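Local atomic coordinates of alpha-toxin (Clostridium novyi, PDB entry 2VK9), a protein that is a large clostridial toxin of the TcdA/TcdB family, modelled here as its catalytic domain with a GT-A type fold and an N-terminal helical region. Residues 184-195 and 204-213; 254-262 and 458-466. All blocks are in the same frame, centred on the assembly; numbering follows the deposited sequence.

Contact 1: 184-195 and 204-213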
loop_
_atom_site.group_PDB
_atom_site.type_symbol
_atom_site.label_atom_id
_atom_site.label_comp_id
_atom_site.label_asym_id
_atom_site.label_seq_id
_atom_site.Cartn_x
_atom_site.Cartn_y
_atom_site.Cartn_z
ATOM N N TYR A 184 11.065 -16.666 -19.190
ATOM C CA TYR A 184 9.932 -16.051 -19.852
ATOM C C TYR A 184 9.958 -14.548 -19.635
ATOM O O TYR A 184 9.865 -13.773 -20.587
ATOM C CB TYR A 184 8.614 -16.631 -19.333
ATOM C CG TYR A 184 8.335 -18.068 -19.739
ATOM C CD1 TYR A 184 7.437 -18.853 -19.015
ATOM C CD2 TYR A 184 8.956 -18.641 -20.846
ATOM C CE1 TYR A 184 7.164 -20.171 -19.387
ATOM C CE2 TYR A 184 8.692 -19.952 -21.221
ATOM C CZ TYR A 184 7.796 -20.713 -20.489
ATOM O OH TYR A 184 7.540 -22.016 -20.867
ATOM N N LYS A 185 10.111 -14.144 -18.375
ATOM C CA LYS A 185 10.145 -12.732 -17.999
ATOM C C LYS A 185 11.297 -12.033 -18.692
ATOM O O LYS A 185 11.186 -10.872 -19.085
ATOM C CB LYS A 185 10.284 -12.578 -16.484
ATOM C CG LYS A 185 9.065 -13.012 -15.703
ATOM C CD LYS A 185 9.264 -12.823 -14.218
ATOM C CE LYS A 185 7.941 -12.500 -13.537
ATOM N NZ LYS A 185 8.130 -11.869 -12.190
ATOM N N ARG A 186 12.400 -12.754 -18.848
ATOM C CA ARG A 186 13.598 -12.186 -19.421
ATOM C C ARG A 186 13.443 -11.964 -20.919
ATOM O O ARG A 186 13.946 -10.976 -21.464
ATOM C CB ARG A 186 14.807 -13.060 -19.120
ATOM C CG ARG A 186 16.048 -12.233 -18.923
ATOM C CD ARG A 186 17.293 -13.062 -18.743
ATOM N NE ARG A 186 18.443 -12.262 -19.143
ATOM C CZ ARG A 186 19.101 -12.405 -20.291
ATOM N NH1 ARG A 186 18.755 -13.353 -21.155
ATOM N NH2 ARG A 186 20.122 -11.607 -20.567
ATOM N N GLU A 187 12.728 -12.873 -21.576
ATOM C CA GLU A 187 12.477 -12.753 -23.008
ATOM C C GLU A 187 11.377 -11.750 -23.320
ATOM O O GLU A 187 11.397 -11.107 -24.372
ATOM C CB GLU A 187 12.177 -14.118 -23.620
ATOM C CG GLU A 187 13.457 -14.925 -23.849
ATOM C CD GLU A 187 13.209 -16.274 -24.501
ATOM O OE1 GLU A 187 12.318 -17.029 -24.022
ATOM O OE2 GLU A 187 13.918 -16.580 -25.492
ATOM N N LEU A 188 10.428 -11.616 -22.396
ATOM C CA LEU A 188 9.406 -10.587 -22.499
ATOM C C LEU A 188 10.041 -9.209 -22.393
ATOM O O LEU A 188 9.661 -8.305 -23.124
ATOM C CB LEU A 188 8.301 -10.770 -21.448
ATOM C CG LEU A 188 7.161 -9.737 -21.462
ATOM C CD1 LEU A 188 6.250 -9.876 -22.669
ATOM C CD2 LEU A 188 6.349 -9.790 -20.198
ATOM N N LYS A 189 11.018 -9.053 -21.506
ATOM C CA LYS A 189 11.697 -7.764 -21.372
ATOM C C LYS A 189 12.503 -7.418 -22.616
ATOM O O LYS A 189 12.562 -6.260 -23.011
ATOM C CB LYS A 189 12.593 -7.700 -20.130
ATOM C CG LYS A 189 12.984 -6.268 -19.768
ATOM C CD LYS A 189 14.183 -6.203 -18.816
ATOM C CE LYS A 189 14.658 -4.753 -18.633
ATOM N NZ LYS A 189 13.530 -3.819 -18.285
ATOM N N MET A 190 13.124 -8.421 -23.228
ATOM C CA MET A 190 13.812 -8.227 -24.498
ATOM C C MET A 190 12.849 -7.722 -25.569
ATOM O O MET A 190 13.160 -6.763 -26.280
ATOM C CB MET A 190 14.510 -9.511 -24.945
ATOM C CG MET A 190 15.965 -9.609 -24.479
ATOM S SD MET A 190 16.659 -11.292 -24.509
ATOM C CE MET A 190 16.665 -11.665 -26.283
ATOM N N LEU A 191 11.679 -8.357 -25.662
ATOM C CA LEU A 191 10.632 -7.925 -26.584
ATOM C C LEU A 191 10.200 -6.497 -26.326
ATOM O O LEU A 191 10.181 -5.669 -27.240
ATOM C CB LEU A 191 9.404 -8.824 -26.480
ATOM C CG LEU A 191 9.238 -10.026 -27.425
ATOM C CD1 LEU A 191 7.776 -10.445 -27.400
ATOM C CD2 LEU A 191 9.670 -9.722 -28.871
ATOM N N TYR A 192 9.851 -6.229 -25.070
ATOM C CA TYR A 192 9.353 -4.933 -24.636
ATOM C C TYR A 192 10.288 -3.789 -25.033
ATOM O O TYR A 192 9.855 -2.798 -25.624
ATOM C CB TYR A 192 9.112 -4.942 -23.121
ATOM C CG TYR A 192 8.697 -3.602 -22.577
ATOM C CD1 TYR A 192 7.385 -3.162 -22.705
ATOM C CD2 TYR A 192 9.622 -2.764 -21.953
ATOM C CE1 TYR A 192 6.995 -1.928 -22.226
ATOM C CE2 TYR A 192 9.242 -1.525 -21.466
ATOM C CZ TYR A 192 7.924 -1.116 -21.610
ATOM O OH TYR A 192 7.526 0.105 -21.133
ATOM N N GLU A 193 11.574 -3.941 -24.732
ATOM C CA GLU A 193 12.552 -2.895 -25.011
ATOM C C GLU A 193 12.600 -2.548 -26.494
ATOM O O GLU A 193 12.848 -1.399 -26.855
ATOM C CB GLU A 193 13.945 -3.288 -24.496
ATOM C CG GLU A 193 14.064 -3.391 -22.955
ATOM C CD GLU A 193 13.775 -2.081 -22.209
ATOM O OE1 GLU A 193 14.089 -1.000 -22.754
ATOM O OE2 GLU A 193 13.247 -2.134 -21.069
ATOM N N ASN A 194 12.338 -3.542 -27.338
ATOM C CA ASN A 194 12.411 -3.374 -28.784
ATOM C C ASN A 194 11.150 -2.773 -29.374
ATOM O O ASN A 194 11.188 -2.171 -30.437
ATOM C CB ASN A 194 12.717 -4.711 -29.457
ATOM C CG ASN A 194 14.190 -5.130 -29.319
ATOM O OD1 ASN A 194 14.670 -5.967 -30.093
ATOM N ND2 ASN A 194 14.905 -4.557 -28.339
ATOM N N MET A 195 10.035 -2.926 -28.673
ATOM C CA MET A 195 8.740 -2.517 -29.206
ATOM C C MET A 195 8.153 -1.264 -28.556
ATOM O O MET A 195 7.261 -0.639 -29.123
ATOM C CB MET A 195 7.745 -3.670 -29.093
ATOM C CG MET A 195 7.995 -4.798 -30.072
ATOM S SD MET A 195 6.649 -5.997 -30.131
ATOM C CE MET A 195 7.159 -7.121 -28.833
ATOM N N ILE A 204 2.373 -5.591 -27.182
ATOM C CA ILE A 204 3.567 -6.360 -26.845
ATOM C C ILE A 204 3.192 -7.720 -26.270
ATOM O O ILE A 204 3.779 -8.743 -26.618
ATOM C CB ILE A 204 4.465 -5.584 -25.871
ATOM C CG1 ILE A 204 4.944 -4.294 -26.547
ATOM C CG2 ILE A 204 5.635 -6.442 -25.416
ATOM C CD1 ILE A 204 5.634 -3.316 -25.628
ATOM N N ILE A 205 2.197 -7.729 -25.404
ATOM C CA ILE A 205 1.711 -8.976 -24.862
ATOM C C ILE A 205 1.169 -9.860 -25.982
ATOM O O ILE A 205 1.580 -11.015 -26.090
ATOM C CB ILE A 205 0.683 -8.763 -23.743
ATOM C CG1 ILE A 205 1.352 -8.085 -22.540
ATOM C CG2 ILE A 205 0.065 -10.098 -23.342
ATOM C CD1 ILE A 205 0.388 -7.654 -21.468
ATOM N N ILE A 206 0.294 -9.322 -26.835
ATOM C CA ILE A 206 -0.272 -10.094 -27.956
ATOM C C ILE A 206 0.836 -10.706 -28.801
ATOM O O ILE A 206 0.736 -11.842 -29.235
ATOM C CB ILE A 206 -1.233 -9.246 -28.835
ATOM C CG1 ILE A 206 -2.495 -8.907 -28.054
ATOM C CG2 ILE A 206 -1.636 -9.991 -30.112
ATOM C CD1 ILE A 206 -3.391 -7.931 -28.734
ATOM N N ASN A 207 1.901 -9.948 -29.009
ATOM C CA ASN A 207 3.060 -10.439 -29.746
ATOM C C ASN A 207 3.710 -11.621 -29.025
ATOM O O ASN A 207 3.985 -12.663 -29.631
ATOM C CB ASN A 207 4.073 -9.310 -29.938
ATOM C CG ASN A 207 4.967 -9.526 -31.137
ATOM O OD1 ASN A 207 5.802 -10.423 -31.141
ATOM N ND2 ASN A 207 4.808 -8.686 -32.160
ATOM N N PHE A 208 3.918 -11.449 -27.724
ATOM C CA PHE A 208 4.594 -12.428 -26.893
ATOM C C PHE A 208 3.813 -13.736 -26.776
ATOM O O PHE A 208 4.382 -14.814 -26.923
ATOM C CB PHE A 208 4.838 -11.827 -25.510
ATOM C CG PHE A 208 5.482 -12.770 -24.545
ATOM C CD1 PHE A 208 6.835 -13.096 -24.664
ATOM C CD2 PHE A 208 4.744 -13.312 -23.493
ATOM C CE1 PHE A 208 7.443 -13.969 -23.765
ATOM C CE2 PHE A 208 5.332 -14.182 -22.586
ATOM C CZ PHE A 208 6.687 -14.518 -22.722
ATOM N N LEU A 209 2.512 -13.637 -26.528
ATOM C CA LEU A 209 1.696 -14.822 -26.337
ATOM C C LEU A 209 1.473 -15.632 -27.610
ATOM O O LEU A 209 1.316 -16.842 -27.535
ATOM C CB LEU A 209 0.362 -14.474 -25.685
ATOM C CG LEU A 209 0.452 -13.957 -24.252
ATOM C CD1 LEU A 209 -0.934 -13.764 -23.680
ATOM C CD2 LEU A 209 1.265 -14.884 -23.365
ATOM N N SER A 210 1.458 -14.984 -28.770
ATOM C CA SER A 210 1.266 -15.710 -30.032
ATOM C C SER A 210 2.560 -16.320 -30.571
ATOM O O SER A 210 2.552 -17.438 -31.077
ATOM C CB SER A 210 0.668 -14.808 -31.097
ATOM O OG SER A 210 1.628 -13.867 -31.530
ATOM N N ASN A 211 3.662 -15.583 -30.477
ATOM C CA ASN A 211 4.948 -16.104 -30.940
ATOM C C ASN A 211 5.592 -17.139 -30.014
ATOM O O ASN A 211 6.266 -18.041 -30.491
ATOM C CB ASN A 211 5.926 -14.973 -31.261
ATOM C CG ASN A 211 5.478 -14.137 -32.449
ATOM O OD1 ASN A 211 5.494 -14.594 -33.596
ATOM N ND2 ASN A 211 5.073 -12.905 -32.179
ATOM N N TYR A 212 5.379 -17.022 -28.706
ATOM C CA TYR A 212 6.018 -17.937 -27.754
ATOM C C TYR A 212 5.138 -19.091 -27.299
ATOM O O TYR A 212 5.634 -20.194 -27.115
ATOM C CB TYR A 212 6.582 -17.178 -26.551
ATOM C CG TYR A 212 7.930 -16.547 -26.825
ATOM C CD1 TYR A 212 8.036 -15.365 -27.570
ATOM C CD2 TYR A 212 9.105 -17.135 -26.350
ATOM C CE1 TYR A 212 9.290 -14.772 -27.833
ATOM C CE2 TYR A 212 10.361 -16.559 -26.606
ATOM C CZ TYR A 212 10.444 -15.378 -27.348
ATOM O OH TYR A 212 11.679 -14.809 -27.594
ATOM N N PHE A 213 3.841 -18.857 -27.129
ATOM C CA PHE A 213 2.945 -19.933 -26.707
ATOM C C PHE A 213 1.860 -20.299 -27.726
ATOM O O PHE A 213 0.961 -21.089 -27.425
ATOM C CB PHE A 213 2.305 -19.608 -25.356
ATOM C CG PHE A 213 3.292 -19.274 -24.269
ATOM C CD1 PHE A 213 3.124 -18.126 -23.496
ATOM C CD2 PHE A 213 4.382 -20.102 -24.011
ATOM C CE1 PHE A 213 4.026 -17.802 -22.485
ATOM C CE2 PHE A 213 5.288 -19.787 -23.000
ATOM C CZ PHE A 213 5.109 -18.632 -22.235
#
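F213 turns the edge of its ring onto one face of Y184 in a T-shaped stack. The centroids of the Y184 and F213 rings are 5.0 Å apart and their planes stand at 82°. F213 CZ lies over the centre of the Y184 ring.

The second ring contact is a CH-pi interaction. L188 CD1 sits over a face of F208, 3.9 Å from the centroid of that ring. The F208 ring reaches this place because its CG is anti to the backbone N (chi1 178°). L191 CD1 comes to the edge of the same ring, near its plane, and is 3.8 Å from F208 CB. F208 is therefore held over a face and at an edge by two leucines one turn apart.

Apolar packing continues around I204. I204 CD1 touches Y192 CD1 at 3.4 Å. I204 CG2 meets M195 CE at 3.8 Å, the two side chains running past each other in opposite directions. The M195 chain crosses N207 obliquely, with SD near N207 ND2. Its bend at chi3 turns CE back to N207 CB and I204 CG2.

One polar group also crosses. The E187 carboxylate stands steeply against the Y212 ring, with OE2 near the ring plane and 3.5 Å from Y212 OH. Internal to helix 201-213, N211 ND2 donates to N207 O at 2.8 Å. The same oxygen takes the backbone N of N211 from the opposite face of its plane.

The two helices follow each other in the chain across a short connection. The axes of the two segments approach to 10.2 Å, with 135° between their directions. Helix 140-157 packs on Y184, L188, F208 and F213. Helix 217-234 touches I206 and S210, and helix 247-259 lies against Y192.

Contact 2: 254-262 and 458-466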
loop_
_atom_site.group_PDB
_atom_site.type_symbol
_atom_site.label_atom_id
_atom_site.label_comp_id
_atom_site.label_asym_id
_atom_site.label_seq_id
_atom_site.Cartn_x
_atom_site.Cartn_y
_atom_site.Cartn_z
ATOM N N TYR A 254 5.834 0.574 -15.255
ATOM C CA TYR A 254 6.044 -0.379 -16.342
ATOM C C TYR A 254 6.899 -1.571 -15.939
ATOM O O TYR A 254 6.748 -2.660 -16.501
ATOM C CB TYR A 254 6.578 0.312 -17.591
ATOM C CG TYR A 254 5.527 1.183 -18.238
ATOM C CD1 TYR A 254 5.619 2.574 -18.181
ATOM C CD2 TYR A 254 4.416 0.619 -18.870
ATOM C CE1 TYR A 254 4.646 3.384 -18.757
ATOM C CE2 TYR A 254 3.440 1.417 -19.444
ATOM C CZ TYR A 254 3.564 2.800 -19.388
ATOM O OH TYR A 254 2.610 3.602 -19.963
ATOM N N GLN A 255 7.767 -1.361 -14.948
ATOM C CA GLN A 255 8.564 -2.419 -14.363
ATOM C C GLN A 255 7.666 -3.455 -13.692
ATOM O O GLN A 255 7.844 -4.660 -13.861
ATOM C CB GLN A 255 9.533 -1.825 -13.352
ATOM C CG GLN A 255 10.428 -2.844 -12.672
ATOM C CD GLN A 255 11.343 -2.220 -11.651
ATOM O OE1 GLN A 255 12.035 -1.239 -11.936
ATOM N NE2 GLN A 255 11.363 -2.791 -10.448
ATOM N N GLU A 256 6.688 -2.983 -12.933
ATOM C CA GLU A 256 5.746 -3.888 -12.301
ATOM C C GLU A 256 4.826 -4.554 -13.325
ATOM O O GLU A 256 4.402 -5.687 -13.145
ATOM C CB GLU A 256 4.943 -3.150 -11.237
ATOM C CG GLU A 256 5.800 -2.570 -10.119
ATOM C CD GLU A 256 6.683 -3.611 -9.429
ATOM O OE1 GLU A 256 6.195 -4.711 -9.090
ATOM O OE2 GLU A 256 7.874 -3.318 -9.212
ATOM N N LEU A 257 4.539 -3.847 -14.408
ATOM C CA LEU A 257 3.640 -4.333 -15.439
ATOM C C LEU A 257 4.303 -5.431 -16.277
ATOM O O LEU A 257 3.688 -6.454 -16.573
ATOM C CB LEU A 257 3.242 -3.160 -16.331
ATOM C CG LEU A 257 1.762 -2.875 -16.559
ATOM C CD1 LEU A 257 1.032 -2.701 -15.250
ATOM C CD2 LEU A 257 1.613 -1.627 -17.397
ATOM N N ILE A 258 5.567 -5.220 -16.631
ATOM C CA ILE A 258 6.246 -6.066 -17.598
ATOM C C ILE A 258 7.212 -7.077 -16.960
ATOM O O ILE A 258 7.077 -8.291 -17.163
ATOM C CB ILE A 258 6.943 -5.193 -18.678
ATOM C CG1 ILE A 258 5.892 -4.531 -19.584
ATOM C CG2 ILE A 258 7.956 -5.990 -19.509
ATOM C CD1 ILE A 258 4.865 -5.493 -20.215
ATOM N N GLN A 259 8.172 -6.578 -16.186
ATOM C CA GLN A 259 9.209 -7.417 -15.590
ATOM C C GLN A 259 8.685 -8.340 -14.478
ATOM O O GLN A 259 9.112 -9.490 -14.383
ATOM C CB GLN A 259 10.376 -6.546 -15.099
ATOM C CG GLN A 259 11.459 -7.262 -14.286
ATOM C CD GLN A 259 12.541 -6.300 -13.793
ATOM O OE1 GLN A 259 13.398 -5.845 -14.572
ATOM N NE2 GLN A 259 12.503 -5.979 -12.492
ATOM N N THR A 260 7.765 -7.851 -13.646
ATOM C CA THR A 260 7.276 -8.669 -12.532
ATOM C C THR A 260 5.823 -9.049 -12.635
ATOM O O THR A 260 5.351 -9.876 -11.859
ATOM C CB THR A 260 7.490 -8.008 -11.153
ATOM O OG1 THR A 260 6.577 -6.914 -10.988
ATOM C CG2 THR A 260 8.910 -7.522 -11.013
ATOM N N ASN A 261 5.110 -8.430 -13.569
ATOM C CA ASN A 261 3.699 -8.746 -13.800
ATOM C C ASN A 261 2.848 -8.648 -12.521
ATOM O O ASN A 261 1.927 -9.447 -12.272
ATOM C CB ASN A 261 3.576 -10.109 -14.491
ATOM C CG ASN A 261 4.442 -10.202 -15.750
ATOM O OD1 ASN A 261 5.153 -11.183 -15.956
ATOM N ND2 ASN A 261 4.400 -9.161 -16.582
ATOM N N ASN A 262 3.166 -7.649 -11.711
ATOM C CA ASN A 262 2.472 -7.455 -10.464
ATOM C C ASN A 262 1.574 -6.218 -10.482
ATOM O O ASN A 262 2.034 -5.078 -10.335
ATOM C CB ASN A 262 3.470 -7.430 -9.311
ATOM C CG ASN A 262 2.799 -7.382 -7.953
ATOM O OD1 ASN A 262 1.572 -7.327 -7.827
ATOM N ND2 ASN A 262 3.617 -7.386 -6.919
ATOM N N GLY A 458 14.526 -12.057 -3.177
ATOM C CA GLY A 458 13.261 -12.708 -3.489
ATOM C C GLY A 458 12.246 -11.827 -4.200
ATOM O O GLY A 458 11.063 -12.156 -4.233
ATOM N N TYR A 459 12.699 -10.714 -4.777
ATOM C CA TYR A 459 11.806 -9.790 -5.481
ATOM C C TYR A 459 11.147 -10.408 -6.728
ATOM O O TYR A 459 9.921 -10.480 -6.804
ATOM C CB TYR A 459 12.552 -8.493 -5.824
ATOM C CG TYR A 459 11.799 -7.514 -6.703
ATOM C CD1 TYR A 459 10.711 -6.780 -6.209
ATOM C CD2 TYR A 459 12.196 -7.299 -8.019
ATOM C CE1 TYR A 459 10.022 -5.868 -7.026
ATOM C CE2 TYR A 459 11.522 -6.393 -8.840
ATOM C CZ TYR A 459 10.437 -5.684 -8.341
ATOM O OH TYR A 459 9.788 -4.796 -9.170
ATOM N N LEU A 460 11.962 -10.867 -7.681
ATOM C CA LEU A 460 11.462 -11.447 -8.931
ATOM C C LEU A 460 10.526 -12.612 -8.730
ATOM O O LEU A 460 9.673 -12.865 -9.570
ATOM C CB LEU A 460 12.600 -11.917 -9.826
ATOM C CG LEU A 460 13.382 -10.924 -10.677
ATOM C CD1 LEU A 460 14.120 -11.712 -11.729
ATOM C CD2 LEU A 460 12.492 -9.890 -11.333
ATOM N N SER A 461 10.684 -13.319 -7.619
ATOM C CA SER A 461 9.913 -14.532 -7.368
ATOM C C SER A 461 8.556 -14.276 -6.721
ATOM O O SER A 461 7.727 -15.187 -6.645
ATOM C CB SER A 461 10.723 -15.514 -6.511
ATOM O OG SER A 461 11.116 -14.932 -5.278
ATOM N N SER A 462 8.335 -13.045 -6.259
ATOM C CA SER A 462 7.125 -12.706 -5.511
ATOM C C SER A 462 5.895 -12.874 -6.381
ATOM O O SER A 462 5.840 -12.359 -7.497
ATOM C CB SER A 462 7.199 -11.282 -4.958
ATOM O OG SER A 462 6.059 -10.987 -4.167
ATOM N N GLY A 463 4.918 -13.612 -5.866
ATOM C CA GLY A 463 3.716 -13.929 -6.622
ATOM C C GLY A 463 3.882 -15.144 -7.513
ATOM O O GLY A 463 2.908 -15.654 -8.054
ATOM N N PHE A 464 5.112 -15.609 -7.680
ATOM C CA PHE A 464 5.367 -16.814 -8.458
ATOM C C PHE A 464 5.886 -17.955 -7.580
ATOM O O PHE A 464 5.693 -19.130 -7.903
ATOM C CB PHE A 464 6.337 -16.523 -9.602
ATOM C CG PHE A 464 5.771 -15.627 -10.662
ATOM C CD1 PHE A 464 5.023 -16.156 -11.712
ATOM C CD2 PHE A 464 5.987 -14.250 -10.617
ATOM C CE1 PHE A 464 4.494 -15.329 -12.701
ATOM C CE2 PHE A 464 5.455 -13.415 -11.600
ATOM C CZ PHE A 464 4.713 -13.958 -12.646
ATOM N N LYS A 465 6.556 -17.598 -6.480
ATOM C CA LYS A 465 6.925 -18.560 -5.440
ATOM C C LYS A 465 5.952 -18.443 -4.239
ATOM O O LYS A 465 5.716 -17.342 -3.737
ATOM C CB LYS A 465 8.395 -18.393 -5.019
ATOM C CG LYS A 465 8.874 -19.556 -4.148
ATOM C CD LYS A 465 10.337 -19.529 -3.730
ATOM C CE LYS A 465 10.564 -20.621 -2.661
ATOM N NZ LYS A 465 11.910 -20.562 -2.019
ATOM N N PRO A 466 5.404 -19.588 -3.771
ATOM C CA PRO A 466 4.183 -19.684 -2.961
ATOM C C PRO A 466 4.044 -18.746 -1.763
ATOM O O PRO A 466 2.937 -18.239 -1.525
ATOM C CB PRO A 466 4.191 -21.146 -2.483
ATOM C CG PRO A 466 5.581 -21.627 -2.723
ATOM C CD PRO A 466 5.980 -20.925 -3.971
#
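The C-terminal end of helix 247-259 meets a loop that contains a type I beta turn, Y459 to S462. The helix finishes with a wider pi-type turn, in which T260 N bonds to Q255 O. N261 then leaves the helix with positive phi, and its ND2 returns to L257 O at 2.8 Å.

Y459 carries the polar part of the contact. Y459 OH accepts from Q255 NE2 at 2.9 Å, in the plane of the amide. It also donates to E256 OE2, which lies at the ring edge; the modelled length of this bond is too short to be relied on. With CG anti to the backbone N (chi1 173°), Y459 extends its ring to the helix end. E256 OE2 has a second hydroxyl partner, Y409. E256 OE1 receives T260 OG1 at 2.9 Å from above the carboxylate plane. E256 appears to link the helix end to Y459 as well as to Y409, though the Y459 length is doubtful.

Packing adds to these bonds. T260 CG2 lies 3.6 Å from Y459 CE2. Q259 NE2 meets the edge of the ring, while Q259 CG is 4.1 Å from L460 CD2. Further along, F464 brings the edge of its ring to the backbone, with CE2 at 3.5 Å from T260 O.

The contact is buried. Helix 396-422 lies beside it: N413 bonds Q255 OE1, Q417 bonds Q259 OE1, and L412 and F420 pack on Y459 and L460. Helix 263-278 touches E256 and L257, and helix 173-195 packs against F464.

In the fold
Contact 1 and contact 2 are neighbours, with centres about 15 Å apart. Helix 173-195 joins them. Its face toward 204-213 makes contact 1, while K185 leaves on the side away from 204-213 and its NZ reaches contact 2. K185 NZ lies 3.2 Å from L460 O, a weak hydrogen bond, and has further weak bonds to the carbonyls of Q259 and T260. It thus touches both segments of contact 2. Y192 gives a second connection, packing on Y254 and I258. Contact 2 is nearer the middle of the chain, about 16 Å from its centre, against 29 Å for contact 1. All four segments belong to the catalytic domain of the toxin.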